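Local coordinates for uncharacterized protein (Yersinia pestis, PDB 4RGI) that is of unknown function, but carries a KTSC domain folded as a small alpha-beta sandwich, with a sulfate ion held at the start of a helix, at residues T35-G40 with L68-G73; I14-Y19 with E27-E32; Q7-S12 with V53-F58. All blocks are in the same frame, centred on the assembly; numbering follows the deposited sequence.

Contact 1. Residues T35-G40 with L68-G73; sequences TYQYLG and LCRKIG
At one margin of the antiparallel sheet, the closing strand 69-72 pairs with strand 34-39, and Tyr-36 faces Lys-71 while Tyr-38 faces Cys-69 as non-hydrogen-bonded pairs. Between them Gln-37 and Arg-70 form a hydrogen-bonded pair, each backbone N donating to the other's O, and Leu-39 N donates to Leu-68 O at 2.8 Å. Gln-37 and Arg-70 meet again through their side chains. Gln-37 OE1 lies in the guanidinium plane of Arg-70 and accepts from both NE, at 2.9 Å, and NH2, at 3.1 Å, of that arginine; the amide plane itself is turned by 45°. Gln-37 NE2 bonds to Glu-27 OE1, so both ends of the amide are engaged, consistent with a fixed rotation. Leu-39 CD2 sits above one guanidinium face, and Ile-72 CG2 packs against Gln-37 CD at 3.7 Å.

On the tyrosine side the contacts are CH-pi. Cys-69 CB stands over the Tyr-38 ring, 3.6 Å from its centroid, and Lys-71 CB covers a face of Tyr-36, 4.0 Å from the centroid. With Cys-69 SG lodged between its own backbone N and carbonyl carbon (chi1 78°), the sulfur approaches both rings obliquely, 3.9 Å from Tyr-36 CD2. Thr-35, Gln-37, Arg-70 and Ile-72 thus share one face, the tyrosines, Cys-69 and Lys-71 the other, where outermost strand 69-72 closes one edge of the antiparallel sheet in this alpha-beta sandwich.

Contact 2. Residues I14-Y19 with E27-E32; sequences ILSIGY and EIQFRE
Two successive residues, Leu-15 and Ser-16, stand opposite the single residue Gln-29, and their backbone N-H groups converge on one carbonyl: Leu-15 N reaches Gln-29 O at 2.8 Å, whereas Ser-16 N makes a weak bond to the same oxygen at 3.5 Å. Gln-29 N answers with a nearly straight bond to Ser-16 O (171°). Further along, Gly-18 and Glu-27 satisfy each other's backbone N and O, with Glu-27 N 2.8 Å from Gly-18 O.

The doubled donation to Gln-29 O marks a classic beta bulge in the antiparallel hairpin of strands 14-20 and 25-30, shifting the register by one residue between the Ile-14/Phe-30 and Ser-16/Gln-29 pairs. Beside it Ser-16 OG, set between its backbone N and carbonyl carbon (chi1 62°), donates to Gln-29 OE1 at 2.7 Å, in the amide plane and on a lone pair. Arg-6 adds a hydrogen bond to Ser-16 OG and a weak one to Gln-29 OE1. Its salt bridge with Glu-27 OE2, together with the bond from Gln-37 to OE1, occupies both carboxylate oxygens of that buried glutamate.

The apolar face carries Ile-14, Ile-17, Ile-28 and Phe-30. Ile-14 CG2 meets Ile-28 CG2 at 3.8 Å, and Ile-14 CG1 touches Phe-30 CD2 at 3.9 Å; Phe-59 of helix 55-63 touches both isoleucines and meets the Phe-30 ring edge-to-face. Just past strand 25-30, Arg-31 lays one guanidinium face against Leu-15 CD2, 3.4 Å from Arg-31 NH1, while Arg-31 NE donates to Ser-11 O.

Contact 3. Residues Q7-S12 with V53-F58; sequences QPVSSS and VSKGRF. With SO4 (sulfate ion), chain B; GOL (glycerol), chain C.
Val-9 and Lys-55 make the main apolar touch between the loop after strand 7-8 and the N-terminus of helix 55-63, where a sulfate, probably from the crystallisation liquor, sits at the helix start and may mark an anion-binding pocket. Val-9 CG1 lies 4.0 Å from Lys-55 CE, the two side chains crossing at a slant. Separately, the Ser-11 hydroxyl packs loosely, OG 4.1 Å from Lys-55 CB. No direct hydrogen bond spans the two segments, so their polar link runs through bound groups.

Hydroxyls and backbone N-H groups hold the sulfate. From the loop, Ser-11 OG donates to O3, Ser-12 N to O2 at 2.8 Å, and Ser-12 OG to O1. From the helix side, Ser-54 OG reaches O4 at 2.6 Å and Gly-56 N reaches O3 at 2.9 Å. The helix end would probably favour the anion electrostatically. Ser-54 is also the N-cap: its OG, anti to the backbone N (chi1 174°), accepts from Arg-57 N at 3.1 Å while it donates to the sulfate, so one hydroxyl serves both.

A water adds a further bridge, donating to Ser-10 O and sulfate O3 and accepting from Lys-55 N. Glycerol, probably of the same origin as the sulfate, joins the segments again: Ser-10 N donates to its O3. Two kinks in the Lys-55 chain (chi2 -67°, chi4 -78°) turn its amine onto the carbonyl of Met-50 and onto the glycerol, Lys-55 NZ lying 2.9 Å from glycerol O1.

In the fold
Contacts 1 and 2 pair strands of one antiparallel sheet in which strand order follows chain order; contact 3 joins the loop after its first strand to a helix. Strand 25-30 of contact 2 neighbours strand 34-39 of contact 1, the contact centres about 11 Å apart, stitched by the backbone bond between Tyr-36 O and Ile-28 N at 2.9 Å. Contact 2 adjoins contact 3, centres about 9 Å apart, through strand 7-8: Ile-17 O lies 2.8 Å from Gln-7 N. Contacts 1 and 3 do not touch; with centres about 17 Å apart, they lie on opposite sides of the chain's centre. The sulfate belongs to contact 3, yet the Ile-14 side chain of contact 2 lies about 6 Å from it.

Contact 1. Residues T35-G40 with L68-G73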
loop_
_atom_site.group_PDB
_atom_site.type_symbol
_atom_site.label_atom_id
_atom_site.label_comp_id
_atom_site.label_asym_id
_atom_site.label_seq_id
_atom_site.Cartn_x
_atom_site.Cartn_y
_atom_site.Cartn_z
ATOM N N THR A 35 -2.985 9.199 -3.950
ATOM C CA THR A 35 -3.277 8.136 -2.988
ATOM C C THR A 35 -4.295 7.132 -3.520
ATOM O O THR A 35 -5.320 7.513 -4.049
ATOM C CB THR A 35 -3.775 8.738 -1.659
ATOM O OG1 THR A 35 -2.777 9.645 -1.170
ATOM C CG2 THR A 35 -4.006 7.665 -0.620
ATOM N N TYR A 36 -3.974 5.846 -3.394
ATOM C CA TYR A 36 -4.852 4.768 -3.855
ATOM C C TYR A 36 -5.202 3.806 -2.740
ATOM O O TYR A 36 -4.374 3.554 -1.871
ATOM C CB TYR A 36 -4.179 3.965 -4.966
ATOM C CG TYR A 36 -4.103 4.670 -6.290
ATOM C CD1 TYR A 36 -3.269 5.752 -6.471
ATOM C CD2 TYR A 36 -4.856 4.236 -7.372
ATOM C CE1 TYR A 36 -3.192 6.394 -7.680
ATOM C CE2 TYR A 36 -4.798 4.889 -8.584
ATOM C CZ TYR A 36 -3.964 5.956 -8.734
ATOM O OH TYR A 36 -3.901 6.609 -9.945
ATOM N N GLN A 37 -6.406 3.236 -2.797
ATOM C CA GLN A 37 -6.794 2.140 -1.935
ATOM C C GLN A 37 -6.846 0.852 -2.730
ATOM O O GLN A 37 -7.358 0.847 -3.847
ATOM C CB GLN A 37 -8.157 2.411 -1.291
ATOM C CG GLN A 37 -8.129 3.600 -0.364
ATOM C CD GLN A 37 -9.493 3.917 0.186
ATOM O OE1 GLN A 37 -10.501 3.582 -0.426
ATOM N NE2 GLN A 37 -9.536 4.557 1.347
ATOM N N TYR A 38 -6.337 -0.226 -2.136
ATOM C CA TYR A 38 -6.337 -1.554 -2.738
ATOM C C TYR A 38 -7.231 -2.435 -1.894
ATOM O O TYR A 38 -7.085 -2.483 -0.676
ATOM C CB TYR A 38 -4.922 -2.136 -2.815
ATOM C CG TYR A 38 -4.085 -1.429 -3.854
ATOM C CD1 TYR A 38 -3.967 -1.951 -5.134
ATOM C CD2 TYR A 38 -3.472 -0.213 -3.575
ATOM C CE1 TYR A 38 -3.222 -1.295 -6.114
ATOM C CE2 TYR A 38 -2.727 0.454 -4.550
ATOM C CZ TYR A 38 -2.610 -0.094 -5.812
ATOM O OH TYR A 38 -1.872 0.553 -6.782
ATOM N N LEU A 39 -8.164 -3.122 -2.535
ATOM C CA LEU A 39 -9.220 -3.797 -1.798
ATOM C C LEU A 39 -8.963 -5.275 -1.740
ATOM O O LEU A 39 -8.474 -5.855 -2.694
ATOM C CB LEU A 39 -10.579 -3.532 -2.443
ATOM C CG LEU A 39 -10.928 -2.068 -2.631
ATOM C CD1 LEU A 39 -12.315 -1.971 -3.209
ATOM C CD2 LEU A 39 -10.876 -1.391 -1.303
ATOM N N GLY A 40 -9.279 -5.883 -0.609
ATOM C CA GLY A 40 -9.186 -7.320 -0.485
ATOM C C GLY A 40 -7.760 -7.797 -0.347
ATOM O O GLY A 40 -7.403 -8.829 -0.878
ATOM N N LEU A 68 -7.924 -4.999 -6.805
ATOM C CA LEU A 68 -8.715 -3.869 -7.286
ATOM C C LEU A 68 -8.303 -2.602 -6.558
ATOM O O LEU A 68 -8.162 -2.604 -5.332
ATOM C CB LEU A 68 -10.203 -4.134 -7.079
ATOM C CG LEU A 68 -11.261 -3.337 -7.836
ATOM C CD1 LEU A 68 -12.545 -4.127 -7.782
ATOM C CD2 LEU A 68 -11.485 -1.965 -7.231
ATOM N N CYS A 69 -8.135 -1.519 -7.307
ATOM C CA CYS A 69 -7.769 -0.270 -6.661
ATOM C C CYS A 69 -8.591 0.911 -7.115
ATOM O O CYS A 69 -9.202 0.906 -8.192
ATOM C CB CYS A 69 -6.286 0.023 -6.860
ATOM S SG CYS A 69 -5.828 0.667 -8.451
ATOM N N ARG A 70 -8.648 1.910 -6.251
ATOM C CA ARG A 70 -9.318 3.150 -6.572
ATOM C C ARG A 70 -8.509 4.320 -6.033
ATOM O O ARG A 70 -7.878 4.231 -4.972
ATOM C CB ARG A 70 -10.735 3.162 -6.006
ATOM C CG ARG A 70 -10.800 3.003 -4.520
ATOM C CD ARG A 70 -12.220 2.818 -4.039
ATOM N NE ARG A 70 -12.253 2.673 -2.587
ATOM C CZ ARG A 70 -13.214 2.041 -1.925
ATOM N NH1 ARG A 70 -14.221 1.497 -2.593
ATOM N NH2 ARG A 70 -13.165 1.949 -0.601
ATOM N N LYS A 71 -8.511 5.415 -6.786
ATOM C CA LYS A 71 -7.812 6.611 -6.375
ATOM C C LYS A 71 -8.725 7.421 -5.460
ATOM O O LYS A 71 -9.920 7.562 -5.729
ATOM C CB LYS A 71 -7.385 7.440 -7.582
ATOM C CG LYS A 71 -6.403 8.527 -7.218
ATOM C CD LYS A 71 -5.984 9.374 -8.405
ATOM C CE LYS A 71 -4.936 10.388 -7.965
ATOM N NZ LYS A 71 -4.908 11.588 -8.825
ATOM N N ILE A 72 -8.178 7.940 -4.372
ATOM C CA ILE A 72 -8.983 8.777 -3.488
ATOM C C ILE A 72 -8.474 10.214 -3.491
ATOM O O ILE A 72 -7.272 10.464 -3.564
ATOM C CB ILE A 72 -9.010 8.228 -2.053
ATOM C CG1 ILE A 72 -7.623 8.262 -1.420
ATOM C CG2 ILE A 72 -9.562 6.816 -2.036
ATOM C CD1 ILE A 72 -7.628 7.887 0.039
ATOM N N GLY A 73 -9.405 11.160 -3.425
ATOM C CA GLY A 73 -9.066 12.571 -3.485
ATOM C C GLY A 73 -10.236 13.426 -3.934
ATOM O O GLY A 73 -11.388 12.982 -3.905
HETATM O O HOH W 1 -4.799 11.246 -4.370
#

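Contact 2. Residues I14-Y19 with E27-E32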
loop_
_atom_site.group_PDB
_atom_site.type_symbol
_atom_site.label_atom_id
_atom_site.label_comp_id
_atom_site.label_asym_id
_atom_site.label_seq_id
_atom_site.Cartn_x
_atom_site.Cartn_y
_atom_site.Cartn_z
ATOM N N ILE A 14 7.094 5.815 -2.920
ATOM C CA ILE A 14 5.986 5.742 -1.976
ATOM C C ILE A 14 6.271 6.575 -0.738
ATOM O O ILE A 14 7.367 6.523 -0.182
ATOM C CB ILE A 14 5.706 4.269 -1.596
ATOM C CG1 ILE A 14 5.236 3.513 -2.847
ATOM C CG2 ILE A 14 4.668 4.178 -0.463
ATOM C CD1 ILE A 14 5.233 1.980 -2.735
ATOM N N LEU A 15 5.287 7.360 -0.312
ATOM C CA LEU A 15 5.447 8.216 0.864
ATOM C C LEU A 15 4.936 7.591 2.163
ATOM O O LEU A 15 5.555 7.739 3.218
ATOM C CB LEU A 15 4.741 9.553 0.636
ATOM C CG LEU A 15 5.327 10.471 -0.436
ATOM C CD1 LEU A 15 4.398 11.641 -0.658
ATOM C CD2 LEU A 15 6.701 10.969 -0.013
ATOM N N SER A 16 3.804 6.893 2.096
ATOM C CA SER A 16 3.215 6.293 3.287
ATOM C C SER A 16 2.264 5.149 2.923
ATOM O O SER A 16 1.746 5.093 1.817
ATOM C CB SER A 16 2.453 7.332 4.129
ATOM O OG SER A 16 1.363 7.893 3.407
ATOM N N ILE A 17 2.058 4.251 3.880
ATOM C CA ILE A 17 1.275 3.035 3.677
ATOM C C ILE A 17 0.420 2.806 4.888
ATOM O O ILE A 17 0.931 2.847 6.005
ATOM C CB ILE A 17 2.165 1.797 3.464
ATOM C CG1 ILE A 17 3.047 1.956 2.230
ATOM C CG2 ILE A 17 1.314 0.526 3.315
ATOM C CD1 ILE A 17 4.115 0.875 2.120
ATOM N N GLY A 18 -0.870 2.549 4.677
ATOM C CA GLY A 18 -1.753 2.201 5.777
ATOM C C GLY A 18 -2.518 0.922 5.497
ATOM O O GLY A 18 -2.647 0.520 4.349
ATOM N N TYR A 19 -3.009 0.272 6.547
ATOM C CA TYR A 19 -3.775 -0.947 6.368
ATOM C C TYR A 19 -4.907 -1.012 7.385
ATOM O O TYR A 19 -4.717 -0.725 8.573
ATOM C CB TYR A 19 -2.878 -2.173 6.481
ATOM C CG TYR A 19 -3.596 -3.479 6.224
ATOM C CD1 TYR A 19 -3.979 -3.847 4.939
ATOM C CD2 TYR A 19 -3.897 -4.340 7.264
ATOM C CE1 TYR A 19 -4.652 -5.053 4.703
ATOM C CE2 TYR A 19 -4.554 -5.552 7.036
ATOM C CZ TYR A 19 -4.945 -5.894 5.760
ATOM O OH TYR A 19 -5.601 -7.098 5.549
ATOM N N GLU A 27 -3.832 1.154 1.897
ATOM C CA GLU A 27 -3.810 2.498 1.330
ATOM C C GLU A 27 -2.371 2.909 1.074
ATOM O O GLU A 27 -1.526 2.824 1.962
ATOM C CB GLU A 27 -4.508 3.491 2.261
ATOM C CG GLU A 27 -4.842 4.821 1.620
ATOM C CD GLU A 27 -5.773 5.656 2.500
ATOM O OE1 GLU A 27 -6.999 5.432 2.470
ATOM O OE2 GLU A 27 -5.262 6.506 3.245
ATOM N N ILE A 28 -2.093 3.335 -0.152
ATOM C CA ILE A 28 -0.735 3.688 -0.533
ATOM C C ILE A 28 -0.713 5.129 -1.022
ATOM O O ILE A 28 -1.440 5.472 -1.942
ATOM C CB ILE A 28 -0.195 2.791 -1.650
ATOM C CG1 ILE A 28 -0.306 1.313 -1.259
ATOM C CG2 ILE A 28 1.268 3.168 -1.943
ATOM C CD1 ILE A 28 0.245 0.375 -2.312
ATOM N N GLN A 29 0.105 5.968 -0.401
ATOM C CA GLN A 29 0.293 7.314 -0.915
ATOM C C GLN A 29 1.590 7.382 -1.729
ATOM O O GLN A 29 2.673 7.173 -1.193
ATOM C CB GLN A 29 0.311 8.309 0.236
ATOM C CG GLN A 29 0.656 9.720 -0.180
ATOM C CD GLN A 29 0.700 10.650 0.996
ATOM O OE1 GLN A 29 1.083 10.262 2.102
ATOM N NE2 GLN A 29 0.310 11.900 0.767
ATOM N N PHE A 30 1.470 7.648 -3.024
ATOM C CA PHE A 30 2.625 7.716 -3.919
ATOM C C PHE A 30 3.220 9.131 -3.988
ATOM O O PHE A 30 2.525 10.113 -3.759
ATOM C CB PHE A 30 2.231 7.257 -5.322
ATOM C CG PHE A 30 1.793 5.824 -5.390
ATOM C CD1 PHE A 30 0.457 5.483 -5.297
ATOM C CD2 PHE A 30 2.724 4.819 -5.560
ATOM C CE1 PHE A 30 0.068 4.156 -5.364
ATOM C CE2 PHE A 30 2.342 3.507 -5.620
ATOM C CZ PHE A 30 1.018 3.171 -5.519
ATOM N N ARG A 31 4.505 9.233 -4.311
ATOM C CA ARG A 31 5.155 10.541 -4.378
ATOM C C ARG A 31 4.505 11.495 -5.378
ATOM O O ARG A 31 4.095 12.602 -5.011
ATOM C CB ARG A 31 6.633 10.386 -4.729
ATOM C CG ARG A 31 7.462 9.857 -3.591
ATOM C CD ARG A 31 8.883 10.359 -3.669
ATOM N NE ARG A 31 9.632 9.940 -2.493
ATOM C CZ ARG A 31 9.941 10.738 -1.480
ATOM N NH1 ARG A 31 9.577 12.014 -1.500
ATOM N NH2 ARG A 31 10.626 10.260 -0.450
ATOM N N GLU A 32 4.418 11.054 -6.632
ATOM C CA GLU A 32 3.943 11.888 -7.739
ATOM C C GLU A 32 2.470 11.613 -8.091
ATOM O O GLU A 32 1.775 12.492 -8.598
ATOM C CB GLU A 32 4.855 11.688 -8.981
ATOM C CG GLU A 32 4.138 11.637 -10.358
ATOM C CD GLU A 32 5.079 11.496 -11.576
ATOM O OE1 GLU A 32 5.138 12.436 -12.398
ATOM O OE2 GLU A 32 5.731 10.441 -11.733
#

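Contact 3. Residues Q7-S12 with V53-F58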
loop_
_atom_site.group_PDB
_atom_site.type_symbol
_atom_site.label_atom_id
_atom_site.label_comp_id
_atom_site.label_asym_id
_atom_site.label_seq_id
_atom_site.Cartn_x
_atom_site.Cartn_y
_atom_site.Cartn_z
ATOM N N GLN A 7 1.373 4.999 7.760
ATOM C CA GLN A 7 2.697 5.140 8.354
ATOM C C GLN A 7 3.645 5.660 7.308
ATOM O O GLN A 7 3.676 5.135 6.207
ATOM C CB GLN A 7 3.223 3.808 8.872
ATOM C CG GLN A 7 2.324 3.075 9.824
ATOM C CD GLN A 7 2.947 1.767 10.278
ATOM O OE1 GLN A 7 2.810 0.731 9.617
ATOM N NE2 GLN A 7 3.651 1.810 11.405
ATOM N N PRO A 8 4.438 6.682 7.636
ATOM C CA PRO A 8 5.428 7.122 6.643
ATOM C C PRO A 8 6.482 6.052 6.384
ATOM O O PRO A 8 6.811 5.313 7.304
ATOM C CB PRO A 8 6.053 8.358 7.291
ATOM C CG PRO A 8 5.018 8.824 8.271
ATOM C CD PRO A 8 4.360 7.590 8.789
ATOM N N VAL A 9 6.953 5.949 5.144
ATOM C CA VAL A 9 8.035 5.017 4.798
ATOM C C VAL A 9 9.083 5.731 3.955
ATOM O O VAL A 9 8.832 6.816 3.430
ATOM C CB VAL A 9 7.514 3.784 4.010
ATOM C CG1 VAL A 9 6.522 2.987 4.830
ATOM C CG2 VAL A 9 6.880 4.211 2.701
ATOM N N SER A 10 10.262 5.125 3.829
ATOM C CA SER A 10 11.294 5.682 2.962
ATOM C C SER A 10 11.312 4.916 1.651
ATOM O O SER A 10 11.522 3.702 1.631
ATOM C CB SER A 10 12.672 5.636 3.633
ATOM O OG SER A 10 13.658 6.198 2.782
ATOM N N SER A 11 11.076 5.632 0.559
ATOM C CA SER A 11 10.960 5.022 -0.755
ATOM C C SER A 11 11.046 6.103 -1.809
ATOM O O SER A 11 10.577 7.214 -1.592
ATOM C CB SER A 11 9.630 4.257 -0.896
ATOM O OG SER A 11 9.410 3.890 -2.245
ATOM N N SER A 12 11.609 5.771 -2.962
ATOM C CA SER A 12 11.693 6.738 -4.044
ATOM C C SER A 12 10.325 6.943 -4.698
ATOM O O SER A 12 10.116 7.908 -5.430
ATOM C CB SER A 12 12.724 6.297 -5.082
ATOM O OG SER A 12 12.317 5.134 -5.781
ATOM N N VAL A 53 12.698 -4.885 1.665
ATOM C CA VAL A 53 13.873 -4.070 1.406
ATOM C C VAL A 53 13.508 -2.847 0.550
ATOM O O VAL A 53 13.858 -1.711 0.882
ATOM C CB VAL A 53 14.964 -4.910 0.698
ATOM C CG1 VAL A 53 16.047 -4.024 0.133
ATOM C CG2 VAL A 53 15.540 -5.940 1.640
ATOM N N SER A 54 12.791 -3.096 -0.545
ATOM C CA SER A 54 12.344 -2.057 -1.472
ATOM C C SER A 54 10.820 -1.997 -1.561
ATOM O O SER A 54 10.203 -2.946 -2.049
ATOM C CB SER A 54 12.905 -2.311 -2.869
ATOM O OG SER A 54 12.361 -1.385 -3.806
ATOM N N LYS A 55 10.212 -0.907 -1.092
ATOM C CA LYS A 55 8.744 -0.795 -1.157
ATOM C C LYS A 55 8.301 -0.765 -2.619
ATOM O O LYS A 55 7.262 -1.322 -2.984
ATOM C CB LYS A 55 8.245 0.460 -0.421
ATOM C CG LYS A 55 8.611 0.541 1.066
ATOM C CD LYS A 55 7.919 -0.527 1.881
ATOM C CE LYS A 55 8.184 -0.340 3.365
ATOM N NZ LYS A 55 9.539 -0.821 3.757
ATOM N N GLY A 56 9.084 -0.100 -3.462
ATOM C CA GLY A 56 8.774 -0.071 -4.878
ATOM C C GLY A 56 8.756 -1.444 -5.532
ATOM O O GLY A 56 7.831 -1.778 -6.274
ATOM N N ARG A 57 9.776 -2.249 -5.254
ATOM C CA ARG A 57 9.863 -3.578 -5.841
ATOM C C ARG A 57 8.729 -4.450 -5.366
ATOM O O ARG A 57 8.146 -5.208 -6.148
ATOM C CB ARG A 57 11.194 -4.251 -5.499
ATOM C CG ARG A 57 11.291 -5.675 -6.058
ATOM C CD ARG A 57 12.614 -6.373 -5.704
ATOM N NE ARG A 57 12.554 -7.808 -5.985
ATOM C CZ ARG A 57 12.915 -8.352 -7.141
ATOM N NH1 ARG A 57 13.375 -7.585 -8.127
ATOM N NH2 ARG A 57 12.818 -9.665 -7.311
ATOM N N PHE A 58 8.422 -4.350 -4.078
ATOM C CA PHE A 58 7.339 -5.152 -3.517
ATOM C C PHE A 58 6.011 -4.703 -4.107
ATOM O O PHE A 58 5.191 -5.525 -4.483
ATOM C CB PHE A 58 7.296 -5.063 -1.995
ATOM C CG PHE A 58 6.288 -5.989 -1.371
ATOM C CD1 PHE A 58 4.959 -5.617 -1.254
ATOM C CD2 PHE A 58 6.673 -7.228 -0.917
ATOM C CE1 PHE A 58 4.031 -6.466 -0.698
ATOM C CE2 PHE A 58 5.747 -8.085 -0.357
ATOM C CZ PHE A 58 4.426 -7.703 -0.246
HETATM S S SO4 B . 12.209 2.254 -3.688
HETATM O O1 SO4 B . 11.567 2.692 -4.909
HETATM O O2 SO4 B . 12.969 3.375 -3.150
HETATM O O3 SO4 B . 11.162 1.852 -2.753
HETATM O O4 SO4 B . 13.113 1.125 -3.959
HETATM C C1 GOL C . 10.511 0.814 7.510
HETATM O O1 GOL C . 9.847 0.053 6.524
HETATM C C2 GOL C . 10.230 2.292 7.281
HETATM O O2 GOL C . 10.764 3.053 8.336
HETATM C C3 GOL C . 10.878 2.760 5.986
HETATM O O3 GOL C . 10.180 2.199 4.903
HETATM O O HOH W 2 11.861 1.423 -0.167
#